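Local coordinates for D-methionine-binding lipoprotein MetQ (PDB 4YAH) that binds methionine as the substrate-binding lipoprotein of an ATP-driven D-methionine uptake system in Escherichia coli, at residues Y112-Y117 with V200-Y205; L146-K151 with G217-D222; V133-D138 with L177-L182; F86-Y91 with S225-L230. All blocks are in the same frame, centred on the assembly; numbering follows the deposited sequence.

How the contacts relate
Contacts 1 and 4 face the bound methionine from the two lobes, their centres about 13 Å apart: Asn-202 of contact 1 and Asn-229 of contact 4 both bond its polar groups, while Tyr-112 CE2 lies 3.5 Å from Asn-229 OD1. Contacts 1, 2 and 3 all reach the five-stranded sheet of one lobe, contact 2 by setting helix 139-151 against its edge strand. Contact 2, centred about 10 Å from contact 1, adjoins it where Ile-114 O comes within 2.9 Å of Glu-221 N. Contact 3 lies on the far side of strand 196-201, where Val-200 N meets Ala-134 O at 2.8 Å. Contact 4 belongs to the sheet of the other lobe, its centre about 20 Å from that of contact 3.

Contact 1: residues Y112-Y117 with V200-Y205; sequences YPIAGY and VINTTY. With MET (methionine), chain B.
The carbonyl oxygen of Ala-115 is approached by two groups of segment 200-205: Ile-201 N donates to Ala-115 O at 3.1 Å, nearly along the C=O axis, and the CA-H of Val-200 adds a weaker contact to the same oxygen. In this two-lobed periplasmic-binding-protein fold, strands 115-117 and 196-201 are antiparallel neighbours in the sheet of one lobe, and residues 112-114 bring the chain across from strand 103-111 of the other. Ile-114 holds CG1 anti to its backbone N (chi1 -160°), which brings CG1 within 3.3 Å of Ile-201 O and CD1 within 3.8 Å of Val-200 CG1; the Ile-114 and Val-200 side chains cross at about a right angle. Ile-201 O lies at the edge of the Tyr-117 ring, near its plane, and the ring's CD2 is 3.8 Å from Ile-201 CG1. Where the chains part, waters join them. One is bound fourfold, by Ala-115 N, Tyr-117 OH, Ile-201 O and Thr-203 OG1. The same Thr-203 hydroxyl donates to a second water, OG1 to O 2.6 Å, which in turn donates to Pro-113 O. A third links Tyr-112 O and Thr-203 N to the bound methionine, donating to its OXT. That carboxylate oxygen also receives a nearly straight bond from the amide of Asn-202, ND2 to OXT 2.8 Å at 167°.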
loop_
_atom_site.group_PDB
_atom_site.type_symbol
_atom_site.label_atom_id
_atom_site.label_comp_id
_atom_site.label_asym_id
_atom_site.label_seq_id
_atom_site.Cartn_x
_atom_site.Cartn_y
_atom_site.Cartn_z
ATOM N N TYR A 112 3.754 4.188 3.817
ATOM C CA TYR A 112 2.792 5.096 3.191
ATOM C C TYR A 112 1.612 5.250 4.138
ATOM O O TYR A 112 0.639 4.506 4.036
ATOM C CB TYR A 112 2.322 4.547 1.852
ATOM C CG TYR A 112 3.371 4.472 0.774
ATOM C CD1 TYR A 112 3.870 5.623 0.186
ATOM C CD2 TYR A 112 3.822 3.249 0.317
ATOM C CE1 TYR A 112 4.811 5.556 -0.833
ATOM C CE2 TYR A 112 4.763 3.168 -0.707
ATOM C CZ TYR A 112 5.252 4.330 -1.266
ATOM O OH TYR A 112 6.171 4.278 -2.274
ATOM N N PRO A 113 1.713 6.180 5.103
ATOM C CA PRO A 113 0.641 6.251 6.104
ATOM C C PRO A 113 -0.706 6.489 5.427
ATOM O O PRO A 113 -0.835 7.355 4.568
ATOM C CB PRO A 113 1.069 7.419 7.000
ATOM C CG PRO A 113 2.594 7.445 6.870
ATOM C CD PRO A 113 2.797 7.131 5.392
ATOM N N ILE A 114 -1.677 5.663 5.775
ATOM C CA ILE A 114 -2.936 5.646 5.057
ATOM C C ILE A 114 -3.881 6.698 5.635
ATOM O O ILE A 114 -3.813 7.030 6.818
ATOM C CB ILE A 114 -3.574 4.250 5.102
ATOM C CG1 ILE A 114 -4.587 4.087 3.976
ATOM C CG2 ILE A 114 -4.147 3.942 6.482
ATOM C CD1 ILE A 114 -5.033 2.637 3.798
ATOM N N ALA A 115 -4.753 7.218 4.778
ATOM C CA ALA A 115 -5.647 8.307 5.173
ATOM C C ALA A 115 -7.093 8.032 4.794
ATOM O O ALA A 115 -7.387 7.192 3.945
ATOM C CB ALA A 115 -5.184 9.602 4.553
ATOM N N GLY A 116 -7.987 8.733 5.482
ATOM C CA GLY A 116 -9.400 8.771 5.140
ATOM C C GLY A 116 -9.681 10.013 4.310
ATOM O O GLY A 116 -9.151 11.088 4.596
ATOM N N TYR A 117 -10.492 9.848 3.272
ATOM C CA TYR A 117 -10.790 10.903 2.307
ATOM C C TYR A 117 -12.277 11.007 2.085
ATOM O O TYR A 117 -13.005 10.048 2.309
ATOM C CB TYR A 117 -10.129 10.640 0.948
ATOM C CG TYR A 117 -8.632 10.451 0.964
ATOM C CD1 TYR A 117 -7.773 11.524 0.788
ATOM C CD2 TYR A 117 -8.069 9.188 1.146
ATOM C CE1 TYR A 117 -6.391 11.349 0.790
ATOM C CE2 TYR A 117 -6.696 8.998 1.150
ATOM C CZ TYR A 117 -5.859 10.078 0.973
ATOM O OH TYR A 117 -4.490 9.916 0.968
ATOM N N VAL A 200 -11.301 5.039 3.298
ATOM C CA VAL A 200 -9.906 4.845 3.682
ATOM C C VAL A 200 -9.216 4.218 2.475
ATOM O O VAL A 200 -9.584 3.131 2.051
ATOM C CB VAL A 200 -9.760 3.956 4.922
ATOM C CG1 VAL A 200 -8.303 3.766 5.268
ATOM C CG2 VAL A 200 -10.479 4.589 6.097
ATOM N N ILE A 201 -8.240 4.931 1.926
ATOM C CA ILE A 201 -7.674 4.598 0.623
ATOM C C ILE A 201 -6.157 4.500 0.689
ATOM O O ILE A 201 -5.490 5.427 1.137
ATOM C CB ILE A 201 -8.029 5.651 -0.448
ATOM C CG1 ILE A 201 -9.520 5.988 -0.392
ATOM C CG2 ILE A 201 -7.641 5.158 -1.824
ATOM C CD1 ILE A 201 -10.002 6.999 -1.450
ATOM N N ASN A 202 -5.607 3.377 0.233
ATOM C CA ASN A 202 -4.166 3.277 0.112
ATOM C C ASN A 202 -3.619 4.408 -0.736
ATOM O O ASN A 202 -4.160 4.733 -1.777
ATOM C CB ASN A 202 -3.744 1.948 -0.524
ATOM C CG ASN A 202 -4.283 0.745 0.216
ATOM O OD1 ASN A 202 -5.391 0.279 -0.058
ATOM N ND2 ASN A 202 -3.493 0.217 1.149
ATOM N N THR A 203 -2.503 4.969 -0.314
ATOM C CA THR A 203 -1.907 6.064 -1.052
ATOM C C THR A 203 -1.555 5.672 -2.484
ATOM O O THR A 203 -1.569 6.534 -3.355
ATOM C CB THR A 203 -0.690 6.582 -0.304
ATOM O OG1 THR A 203 -1.099 6.923 1.023
ATOM C CG2 THR A 203 -0.113 7.810 -0.973
ATOM N N THR A 204 -1.295 4.377 -2.710
ATOM C CA THR A 204 -1.138 3.792 -4.059
ATOM C C THR A 204 -2.196 4.313 -5.032
ATOM O O THR A 204 -1.900 4.803 -6.116
ATOM C CB THR A 204 -1.294 2.257 -4.039
ATOM O OG1 THR A 204 -0.470 1.679 -3.020
ATOM C CG2 THR A 204 -0.932 1.660 -5.388
ATOM N N TYR A 205 -3.445 4.171 -4.605
ATOM C CA TYR A 205 -4.598 4.491 -5.436
ATOM C C TYR A 205 -5.097 5.918 -5.224
ATOM O O TYR A 205 -5.541 6.540 -6.184
ATOM C CB TYR A 205 -5.691 3.444 -5.188
ATOM C CG TYR A 205 -5.201 2.033 -5.501
ATOM C CD1 TYR A 205 -4.969 1.113 -4.488
ATOM C CD2 TYR A 205 -4.967 1.642 -6.816
ATOM C CE1 TYR A 205 -4.497 -0.167 -4.773
ATOM C CE2 TYR A 205 -4.493 0.358 -7.118
ATOM C CZ TYR A 205 -4.269 -0.535 -6.084
ATOM O OH TYR A 205 -3.815 -1.815 -6.362
HETATM N N MET B . 1.274 0.648 -0.848
HETATM C CA MET B . 0.236 0.012 -0.036
HETATM C C MET B . 0.219 0.643 1.336
HETATM O O MET B . 1.289 0.756 1.944
HETATM C CB MET B . 0.484 -1.494 0.086
HETATM C CG MET B . -0.643 -2.267 0.753
HETATM S SD MET B . -0.333 -4.039 0.900
HETATM C CE MET B . -0.571 -4.554 -0.800
HETATM O OXT MET B . -0.858 1.013 1.844
HETATM O O HOH W 1 -1.160 3.712 2.016
HETATM O O HOH W 2 0.827 7.866 2.437
HETATM O O HOH W 3 -3.774 7.435 1.724
#

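Contact 2: residues L146-K151 with G217-D222; sequences LLLLQK and GIFVED
The last turns of helix 139-151 pass beside the short, weakly bonded strand 219-220, the backbones coming nearest where Leu-148 CA lies 6.3 Å from Glu-221 CA. Leu-148 carries most of the apolar contact. With CG anti to the backbone N (chi1 -180°), it divides its branches over the strand: CD2 sits near the plane of the Phe-219 ring, at the edge, 3.7 Å from CE2, while CD1 rests on the backbone of the next residues, 3.8 Å from Glu-221 N. Leu-149 starts out away from the strand, yet its CD2 comes back to 3.9 Å from Phe-219 CZ, so two successive leucines touch neighbouring atoms of one ring, CE2 and CZ. At the exposed end, Lys-151 runs extended until its last torsion (chi4 72°) bends the ammonium group down onto Asp-222. The salt bridge measures 2.9 Å from NZ to OD2, and the lysine nitrogen arrives from above the carboxylate plane, 39° out of it. Glu-221 turns elsewhere: its OE1 forms a salt bridge with Arg-144 and accepts from Ile-114 N, so it backs an arginine that itself binds the methionine ligand. Strand 219-220 is the outermost strand of its sheet, next to strand 115-117, and Phe-219 reaches past that neighbour to Leu-198 of strand 196-201, its ring lying between helix and sheet.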
loop_
_atom_site.group_PDB
_atom_site.type_symbol
_atom_site.label_atom_id
_atom_site.label_comp_id
_atom_site.label_asym_id
_atom_site.label_seq_id
_atom_site.Cartn_x
_atom_site.Cartn_y
_atom_site.Cartn_z
ATOM N N LEU A 146 -9.799 -0.449 9.874
ATOM C CA LEU A 146 -10.633 -0.460 11.074
ATOM C C LEU A 146 -9.864 0.072 12.282
ATOM O O LEU A 146 -10.426 0.794 13.113
ATOM C CB LEU A 146 -11.156 -1.866 11.341
ATOM C CG LEU A 146 -12.132 -2.404 10.299
ATOM C CD1 LEU A 146 -12.513 -3.791 10.671
ATOM C CD2 LEU A 146 -13.376 -1.540 10.196
ATOM N N LEU A 147 -8.576 -0.256 12.386
ATOM C CA LEU A 147 -7.767 0.290 13.470
ATOM C C LEU A 147 -7.682 1.816 13.368
ATOM O O LEU A 147 -7.686 2.500 14.384
ATOM C CB LEU A 147 -6.372 -0.336 13.462
ATOM C CG LEU A 147 -6.401 -1.796 13.897
ATOM C CD1 LEU A 147 -5.062 -2.443 13.550
ATOM C CD2 LEU A 147 -6.716 -1.935 15.377
ATOM N N LEU A 148 -7.641 2.340 12.140
ATOM C CA LEU A 148 -7.582 3.786 11.948
ATOM C C LEU A 148 -8.909 4.437 12.359
ATOM O O LEU A 148 -8.915 5.486 13.020
ATOM C CB LEU A 148 -7.215 4.123 10.497
ATOM C CG LEU A 148 -7.110 5.614 10.154
ATOM C CD1 LEU A 148 -6.185 6.355 11.099
ATOM C CD2 LEU A 148 -6.624 5.799 8.731
ATOM N N LEU A 149 -10.023 3.806 11.990
ATOM C CA LEU A 149 -11.345 4.304 12.356
ATOM C C LEU A 149 -11.518 4.282 13.875
ATOM O O LEU A 149 -12.219 5.133 14.438
ATOM C CB LEU A 149 -12.428 3.468 11.682
ATOM C CG LEU A 149 -12.460 3.619 10.157
ATOM C CD1 LEU A 149 -13.484 2.680 9.533
ATOM C CD2 LEU A 149 -12.726 5.043 9.713
ATOM N N GLN A 150 -10.885 3.313 14.530
ATOM C CA GLN A 150 -10.919 3.244 15.991
ATOM C C GLN A 150 -10.058 4.364 16.584
ATOM O O GLN A 150 -10.452 5.028 17.548
ATOM C CB GLN A 150 -10.439 1.872 16.490
ATOM C CG GLN A 150 -10.328 1.785 18.024
ATOM C CD GLN A 150 -9.962 0.389 18.502
ATOM O OE1 GLN A 150 -10.769 -0.283 19.139
ATOM N NE2 GLN A 150 -8.747 -0.047 18.193
ATOM N N LYS A 151 -8.878 4.562 16.005
ATOM C CA LYS A 151 -7.965 5.599 16.462
ATOM C C LYS A 151 -8.622 6.979 16.473
ATOM O O LYS A 151 -8.388 7.773 17.390
ATOM C CB LYS A 151 -6.720 5.612 15.586
ATOM C CG LYS A 151 -5.723 6.722 15.855
ATOM C CD LYS A 151 -4.631 6.685 14.795
ATOM C CE LYS A 151 -3.868 7.996 14.687
ATOM N NZ LYS A 151 -2.980 8.215 15.857
ATOM N N GLY A 217 -6.251 14.454 3.248
ATOM C CA GLY A 217 -6.697 13.554 4.291
ATOM C C GLY A 217 -7.484 14.250 5.382
ATOM O O GLY A 217 -7.089 15.301 5.869
ATOM N N ILE A 218 -8.618 13.670 5.743
ATOM C CA ILE A 218 -9.369 14.121 6.908
ATOM C C ILE A 218 -8.725 13.606 8.197
ATOM O O ILE A 218 -8.799 14.240 9.244
ATOM C CB ILE A 218 -10.798 13.648 6.832
ATOM C CG1 ILE A 218 -11.472 14.235 5.585
ATOM C CG2 ILE A 218 -11.572 14.058 8.083
ATOM C CD1 ILE A 218 -12.839 13.703 5.361
ATOM N N PHE A 219 -8.124 12.426 8.113
ATOM C CA PHE A 219 -7.343 11.876 9.210
ATOM C C PHE A 219 -6.343 10.936 8.576
ATOM O O PHE A 219 -6.574 10.464 7.469
ATOM C CB PHE A 219 -8.209 11.154 10.241
ATOM C CG PHE A 219 -9.165 10.155 9.656
ATOM C CD1 PHE A 219 -10.497 10.484 9.443
ATOM C CD2 PHE A 219 -8.733 8.885 9.310
ATOM C CE1 PHE A 219 -11.375 9.559 8.905
ATOM C CE2 PHE A 219 -9.607 7.963 8.777
ATOM C CZ PHE A 219 -10.930 8.293 8.583
ATOM N N VAL A 220 -5.243 10.710 9.282
ATOM C CA VAL A 220 -4.108 9.968 8.753
ATOM C C VAL A 220 -3.516 9.104 9.853
ATOM O O VAL A 220 -3.413 9.511 11.008
ATOM C CB VAL A 220 -3.017 10.917 8.203
ATOM C CG1 VAL A 220 -1.945 10.116 7.446
ATOM C CG2 VAL A 220 -3.632 11.967 7.320
ATOM N N GLU A 221 -3.173 7.890 9.469
ATOM C CA GLU A 221 -2.413 6.954 10.279
ATOM C C GLU A 221 -1.078 7.539 10.750
ATOM O O GLU A 221 -0.481 8.331 10.017
ATOM C CB GLU A 221 -2.199 5.714 9.422
ATOM C CG GLU A 221 -1.653 4.479 10.083
ATOM C CD GLU A 221 -1.492 3.370 9.042
ATOM O OE1 GLU A 221 -0.746 3.599 8.061
ATOM O OE2 GLU A 221 -2.137 2.305 9.185
ATOM N N ASP A 222 -0.611 7.146 11.945
ATOM C CA ASP A 222 0.734 7.530 12.420
ATOM C C ASP A 222 1.824 7.008 11.492
ATOM O O ASP A 222 1.689 5.929 10.944
ATOM C CB ASP A 222 1.015 6.989 13.831
ATOM C CG ASP A 222 0.129 7.596 14.894
ATOM O OD1 ASP A 222 -0.057 6.928 15.939
ATOM O OD2 ASP A 222 -0.369 8.729 14.698
#

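Contact 3: residues V133-D138 with L177-L182; sequences VAVPND and LKIVEL
Val-135 and Ile-179 meet through their CG2 methyls, 3.7 Å apart, on the side of the sheet where helix 139-151 lies against Val-135. Strands 132-136 and 178-182 are parallel neighbours joined through that helix, a beta-alpha-beta crossover whose return limb also carries the small strand pair 156-157 and 170-172, and 178-182 is the outermost strand. On the other side, Leu-182 CD1 comes within 3.9 Å of Ala-134 CB, and helix 187-190 packs on both residues. Between these layers the backbones alternate bonds in parallel register: Val-133 N to Lys-178 O, Val-180 N to Val-133 O (2.8 Å, 176°), Val-135 N to Val-180 O, and Leu-182 N to Val-135 O. Past Pro-136 the pairing fades to a weak bond from Asn-137 N to Leu-182 O. Asn-137, with CG between its backbone N and carbonyl carbon (chi1 69°), sets CG 3.3 Å from Leu-182 O; its CB lies 3.7 Å from Glu-181 CB. Its amide donates to Glu-183 and to a water, ND2 to O 2.8 Å, which donates in turn to Glu-181 O.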
loop_
_atom_site.group_PDB
_atom_site.type_symbol
_atom_site.label_atom_id
_atom_site.label_comp_id
_atom_site.label_asym_id
_atom_site.label_seq_id
_atom_site.Cartn_x
_atom_site.Cartn_y
_atom_site.Cartn_z
ATOM N N VAL A 133 -19.004 3.981 4.810
ATOM C CA VAL A 133 -17.584 4.260 4.877
ATOM C C VAL A 133 -16.880 3.137 4.136
ATOM O O VAL A 133 -17.012 1.983 4.521
ATOM C CB VAL A 133 -17.083 4.341 6.331
ATOM C CG1 VAL A 133 -15.578 4.552 6.365
ATOM C CG2 VAL A 133 -17.822 5.465 7.064
ATOM N N ALA A 134 -16.153 3.478 3.075
ATOM C CA ALA A 134 -15.506 2.469 2.242
ATOM C C ALA A 134 -14.105 2.177 2.760
ATOM O O ALA A 134 -13.370 3.101 3.141
ATOM C CB ALA A 134 -15.463 2.917 0.789
ATOM N N VAL A 135 -13.749 0.895 2.763
ATOM C CA VAL A 135 -12.430 0.448 3.156
ATOM C C VAL A 135 -11.972 -0.693 2.242
ATOM O O VAL A 135 -12.793 -1.379 1.628
ATOM C CB VAL A 135 -12.403 -0.042 4.609
ATOM C CG1 VAL A 135 -12.820 1.074 5.567
ATOM C CG2 VAL A 135 -13.322 -1.247 4.770
ATOM N N PRO A 136 -10.656 -0.916 2.160
ATOM C CA PRO A 136 -10.167 -2.083 1.409
ATOM C C PRO A 136 -10.703 -3.399 1.954
ATOM O O PRO A 136 -10.901 -3.506 3.166
ATOM C CB PRO A 136 -8.649 -2.021 1.588
ATOM C CG PRO A 136 -8.330 -0.736 2.251
ATOM C CD PRO A 136 -9.581 -0.167 2.823
ATOM N N ASN A 137 -10.878 -4.408 1.100
ATOM C CA ASN A 137 -11.492 -5.662 1.550
ATOM C C ASN A 137 -10.533 -6.835 1.778
ATOM O O ASN A 137 -10.974 -7.922 2.134
ATOM C CB ASN A 137 -12.573 -6.083 0.561
ATOM C CG ASN A 137 -12.017 -6.523 -0.785
ATOM O OD1 ASN A 137 -10.814 -6.463 -1.051
ATOM N ND2 ASN A 137 -12.915 -6.961 -1.649
ATOM N N ASP A 138 -9.238 -6.617 1.603
ATOM C CA ASP A 138 -8.267 -7.675 1.883
ATOM C C ASP A 138 -7.963 -7.648 3.384
ATOM O O ASP A 138 -8.005 -6.586 4.009
ATOM C CB ASP A 138 -7.002 -7.484 1.045
ATOM C CG ASP A 138 -6.314 -6.178 1.343
ATOM O OD1 ASP A 138 -6.791 -5.129 0.824
ATOM O OD2 ASP A 138 -5.328 -6.204 2.126
ATOM N N LEU A 177 -22.459 3.632 11.474
ATOM C CA LEU A 177 -21.809 3.648 10.184
ATOM C C LEU A 177 -21.888 2.283 9.535
ATOM O O LEU A 177 -21.897 1.265 10.217
ATOM C CB LEU A 177 -20.351 4.064 10.338
ATOM C CG LEU A 177 -20.119 5.382 11.065
ATOM C CD1 LEU A 177 -18.633 5.568 11.302
ATOM C CD2 LEU A 177 -20.691 6.528 10.247
ATOM N N LYS A 178 -21.934 2.279 8.210
ATOM C CA LYS A 178 -21.994 1.050 7.449
ATOM C C LYS A 178 -20.655 0.904 6.746
ATOM O O LYS A 178 -20.310 1.709 5.887
ATOM C CB LYS A 178 -23.131 1.072 6.429
ATOM C CG LYS A 178 -24.476 1.498 6.997
ATOM C CD LYS A 178 -24.960 0.540 8.068
ATOM C CE LYS A 178 -26.361 0.900 8.553
ATOM N NZ LYS A 178 -27.385 0.681 7.490
ATOM N N ILE A 179 -19.902 -0.115 7.125
ATOM C CA ILE A 179 -18.595 -0.348 6.544
ATOM C C ILE A 179 -18.787 -1.098 5.236
ATOM O O ILE A 179 -19.387 -2.169 5.213
ATOM C CB ILE A 179 -17.679 -1.148 7.496
ATOM C CG1 ILE A 179 -17.597 -0.457 8.856
ATOM C CG2 ILE A 179 -16.299 -1.308 6.887
ATOM C CD1 ILE A 179 -16.992 0.904 8.803
ATOM N N VAL A 180 -18.298 -0.507 4.149
ATOM C CA VAL A 180 -18.434 -1.069 2.811
ATOM C C VAL A 180 -17.063 -1.531 2.340
ATOM O O VAL A 180 -16.191 -0.715 2.110
ATOM C CB VAL A 180 -19.013 -0.040 1.842
ATOM C CG1 VAL A 180 -19.016 -0.579 0.428
ATOM C CG2 VAL A 180 -20.423 0.307 2.265
ATOM N N GLU A 181 -16.888 -2.844 2.205
ATOM C CA GLU A 181 -15.594 -3.407 1.837
ATOM C C GLU A 181 -15.477 -3.511 0.329
ATOM O O GLU A 181 -16.312 -4.137 -0.310
ATOM C CB GLU A 181 -15.409 -4.783 2.476
ATOM C CG GLU A 181 -15.556 -4.759 3.975
ATOM C CD GLU A 181 -15.414 -6.129 4.617
ATOM O OE1 GLU A 181 -14.739 -7.001 4.030
ATOM O OE2 GLU A 181 -15.985 -6.327 5.711
ATOM N N LEU A 182 -14.437 -2.892 -0.230
ATOM C CA LEU A 182 -14.228 -2.865 -1.683
ATOM C C LEU A 182 -12.825 -3.313 -2.021
ATOM O O LEU A 182 -11.911 -3.208 -1.209
ATOM C CB LEU A 182 -14.448 -1.456 -2.252
ATOM C CG LEU A 182 -15.811 -0.834 -1.953
ATOM C CD1 LEU A 182 -15.833 0.633 -2.375
ATOM C CD2 LEU A 182 -16.907 -1.637 -2.636
HETATM O O HOH W 4 -15.683 -6.734 -1.047
#

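Contact 4: residues F86-Y91 with S225-L230. With MET (methionine), chain B.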
loop_
_atom_site.group_PDB
_atom_site.type_symbol
_atom_site.label_atom_id
_atom_site.label_comp_id
_atom_site.label_asym_id
_atom_site.label_seq_id
_atom_site.Cartn_x
_atom_site.Cartn_y
_atom_site.Cartn_z
ATOM N N PHE A 86 5.472 -3.634 -3.960
ATOM C CA PHE A 86 4.140 -3.057 -3.791
ATOM C C PHE A 86 3.418 -3.356 -2.483
ATOM O O PHE A 86 2.348 -2.797 -2.258
ATOM C CB PHE A 86 3.224 -3.532 -4.934
ATOM C CG PHE A 86 2.607 -4.888 -4.691
ATOM C CD1 PHE A 86 1.317 -4.994 -4.209
ATOM C CD2 PHE A 86 3.331 -6.058 -4.911
ATOM C CE1 PHE A 86 0.748 -6.226 -3.963
ATOM C CE2 PHE A 86 2.762 -7.292 -4.668
ATOM C CZ PHE A 86 1.475 -7.379 -4.200
ATOM N N GLN A 87 3.953 -4.246 -1.649
ATOM C CA GLN A 87 3.204 -4.741 -0.491
ATOM C C GLN A 87 3.972 -4.589 0.820
ATOM O O GLN A 87 5.196 -4.515 0.832
ATOM C CB GLN A 87 2.821 -6.215 -0.711
ATOM C CG GLN A 87 3.980 -7.190 -0.564
ATOM C CD GLN A 87 3.723 -8.519 -1.254
ATOM O OE1 GLN A 87 2.799 -9.264 -0.888
ATOM N NE2 GLN A 87 4.555 -8.838 -2.239
ATOM N N HIS A 88 3.235 -4.503 1.929
ATOM C CA HIS A 88 3.851 -4.506 3.244
ATOM C C HIS A 88 3.868 -5.937 3.797
ATOM O O HIS A 88 3.299 -6.845 3.178
ATOM C CB HIS A 88 3.137 -3.519 4.215
ATOM C CG HIS A 88 1.638 -3.602 4.237
ATOM N ND1 HIS A 88 0.943 -4.744 4.583
ATOM C CD2 HIS A 88 0.700 -2.654 3.992
ATOM C CE1 HIS A 88 -0.354 -4.499 4.523
ATOM N NE2 HIS A 88 -0.528 -3.235 4.175
ATOM N N LYS A 89 4.522 -6.149 4.944
ATOM C CA LYS A 89 4.747 -7.509 5.421
ATOM C C LYS A 89 3.472 -8.187 5.905
ATOM O O LYS A 89 3.296 -9.370 5.668
ATOM C CB LYS A 89 5.803 -7.560 6.540
ATOM C CG LYS A 89 6.197 -9.010 6.850
ATOM C CD LYS A 89 7.445 -9.128 7.692
ATOM C CE LYS A 89 7.740 -10.607 8.001
ATOM N NZ LYS A 89 6.742 -11.152 8.981
ATOM N N PRO A 90 2.569 -7.452 6.586
ATOM C CA PRO A 90 1.333 -8.167 6.927
ATOM C C PRO A 90 0.622 -8.727 5.694
ATOM O O PRO A 90 0.121 -9.858 5.727
ATOM C CB PRO A 90 0.504 -7.096 7.631
ATOM C CG PRO A 90 1.519 -6.223 8.275
ATOM C CD PRO A 90 2.657 -6.153 7.271
ATOM N N TYR A 91 0.593 -7.949 4.621
ATOM C CA TYR A 91 -0.038 -8.386 3.386
ATOM C C TYR A 91 0.674 -9.620 2.835
ATOM O O TYR A 91 0.031 -10.594 2.440
ATOM C CB TYR A 91 -0.023 -7.283 2.346
ATOM C CG TYR A 91 -0.830 -7.640 1.126
ATOM C CD1 TYR A 91 -2.193 -7.366 1.081
ATOM C CD2 TYR A 91 -0.247 -8.269 0.030
ATOM C CE1 TYR A 91 -2.959 -7.685 -0.035
ATOM C CE2 TYR A 91 -1.003 -8.592 -1.083
ATOM C CZ TYR A 91 -2.365 -8.302 -1.103
ATOM O OH TYR A 91 -3.155 -8.616 -2.188
ATOM N N SER A 225 4.246 2.514 12.094
ATOM C CA SER A 225 3.289 1.451 11.877
ATOM C C SER A 225 4.024 0.238 11.363
ATOM O O SER A 225 5.179 0.344 10.999
ATOM C CB SER A 225 2.229 1.872 10.854
ATOM O OG SER A 225 2.783 1.759 9.556
ATOM N N PRO A 226 3.348 -0.913 11.334
ATOM C CA PRO A 226 4.003 -2.098 10.778
ATOM C C PRO A 226 3.942 -2.188 9.259
ATOM O O PRO A 226 4.243 -3.265 8.746
ATOM C CB PRO A 226 3.219 -3.247 11.405
ATOM C CG PRO A 226 1.881 -2.696 11.660
ATOM C CD PRO A 226 2.072 -1.252 11.984
ATOM N N TYR A 227 3.601 -1.114 8.552
ATOM C CA TYR A 227 3.233 -1.260 7.140
ATOM C C TYR A 227 4.284 -0.771 6.143
ATOM O O TYR A 227 3.954 -0.399 5.023
ATOM C CB TYR A 227 1.886 -0.543 6.902
ATOM C CG TYR A 227 0.788 -1.102 7.780
ATOM C CD1 TYR A 227 0.307 -2.387 7.590
ATOM C CD2 TYR A 227 0.241 -0.352 8.807
ATOM C CE1 TYR A 227 -0.667 -2.913 8.398
ATOM C CE2 TYR A 227 -0.739 -0.867 9.621
ATOM C CZ TYR A 227 -1.200 -2.133 9.410
ATOM O OH TYR A 227 -2.183 -2.636 10.226
ATOM N N VAL A 228 5.567 -0.843 6.503
ATOM C CA VAL A 228 6.594 -0.509 5.532
ATOM C C VAL A 228 6.443 -1.460 4.341
ATOM O O VAL A 228 6.220 -2.661 4.518
ATOM C CB VAL A 228 8.016 -0.584 6.139
ATOM C CG1 VAL A 228 8.402 -2.021 6.496
ATOM C CG2 VAL A 228 9.014 0.061 5.209
ATOM N N ASN A 229 6.508 -0.911 3.135
ATOM C CA ASN A 229 6.400 -1.715 1.925
ATOM C C ASN A 229 7.741 -2.417 1.664
ATOM O O ASN A 229 8.769 -2.043 2.232
ATOM C CB ASN A 229 5.986 -0.845 0.726
ATOM C CG ASN A 229 4.506 -0.483 0.732
ATOM O OD1 ASN A 229 3.926 -0.245 -0.324
ATOM N ND2 ASN A 229 3.898 -0.403 1.925
ATOM N N LEU A 230 7.718 -3.383 0.743
ATOM C CA LEU A 230 8.809 -4.335 0.560
ATOM C C LEU A 230 9.100 -4.567 -0.908
ATOM O O LEU A 230 8.211 -4.459 -1.751
ATOM C CB LEU A 230 8.443 -5.682 1.182
ATOM C CG LEU A 230 7.924 -5.676 2.615
ATOM C CD1 LEU A 230 7.278 -7.020 2.901
ATOM C CD2 LEU A 230 9.059 -5.403 3.572
HETATM N N MET B . 1.274 0.648 -0.848
HETATM C CA MET B . 0.236 0.012 -0.036
HETATM C C MET B . 0.219 0.643 1.336
HETATM O O MET B . 1.289 0.756 1.944
HETATM C CB MET B . 0.484 -1.494 0.086
HETATM C CG MET B . -0.643 -2.267 0.753
HETATM S SD MET B . -0.333 -4.039 0.900
HETATM C CE MET B . -0.571 -4.554 -0.800
HETATM O OXT MET B . -0.858 1.013 1.844
HETATM O O HOH W 5 6.305 -6.147 -2.864
HETATM O O HOH W 6 5.754 -4.182 6.584
#
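His-88 sets its ring between its own backbone N and carbonyl carbon (chi1 47°), while Tyr-227 turns CG anti to its carbonyl carbon (chi1 -58°); with these torsions the two side chains lie side by side, pointing the same way. Their rings form an edge-to-face pair, planes at 59°, with Tyr-227 CD1 centred 3.5 Å above the imidazole plane. The opposite imidazole face receives the ligand sulfur, SD 3.4 Å from His-88 NE2. Both ring nitrogens are engaged: ND1 accepts from Tyr-91 N at 3.2 Å, an N-cap for helix 89-99, and NE2 is bonded to Asn-141. In the sheet of this lobe of the binding-protein fold, strands 83-88 and 229-234 are antiparallel neighbours, though Leu-230 N bonds Gln-87 O only weakly. Asn-229 grips both ends of the ligand's amino-acid group: OD1 accepts from its N at 2.8 Å, and ND2 donates to its O at 2.9 Å. At the ligand's other end, methyl CE sits 3.6 Å above the centre of the Tyr-91 ring.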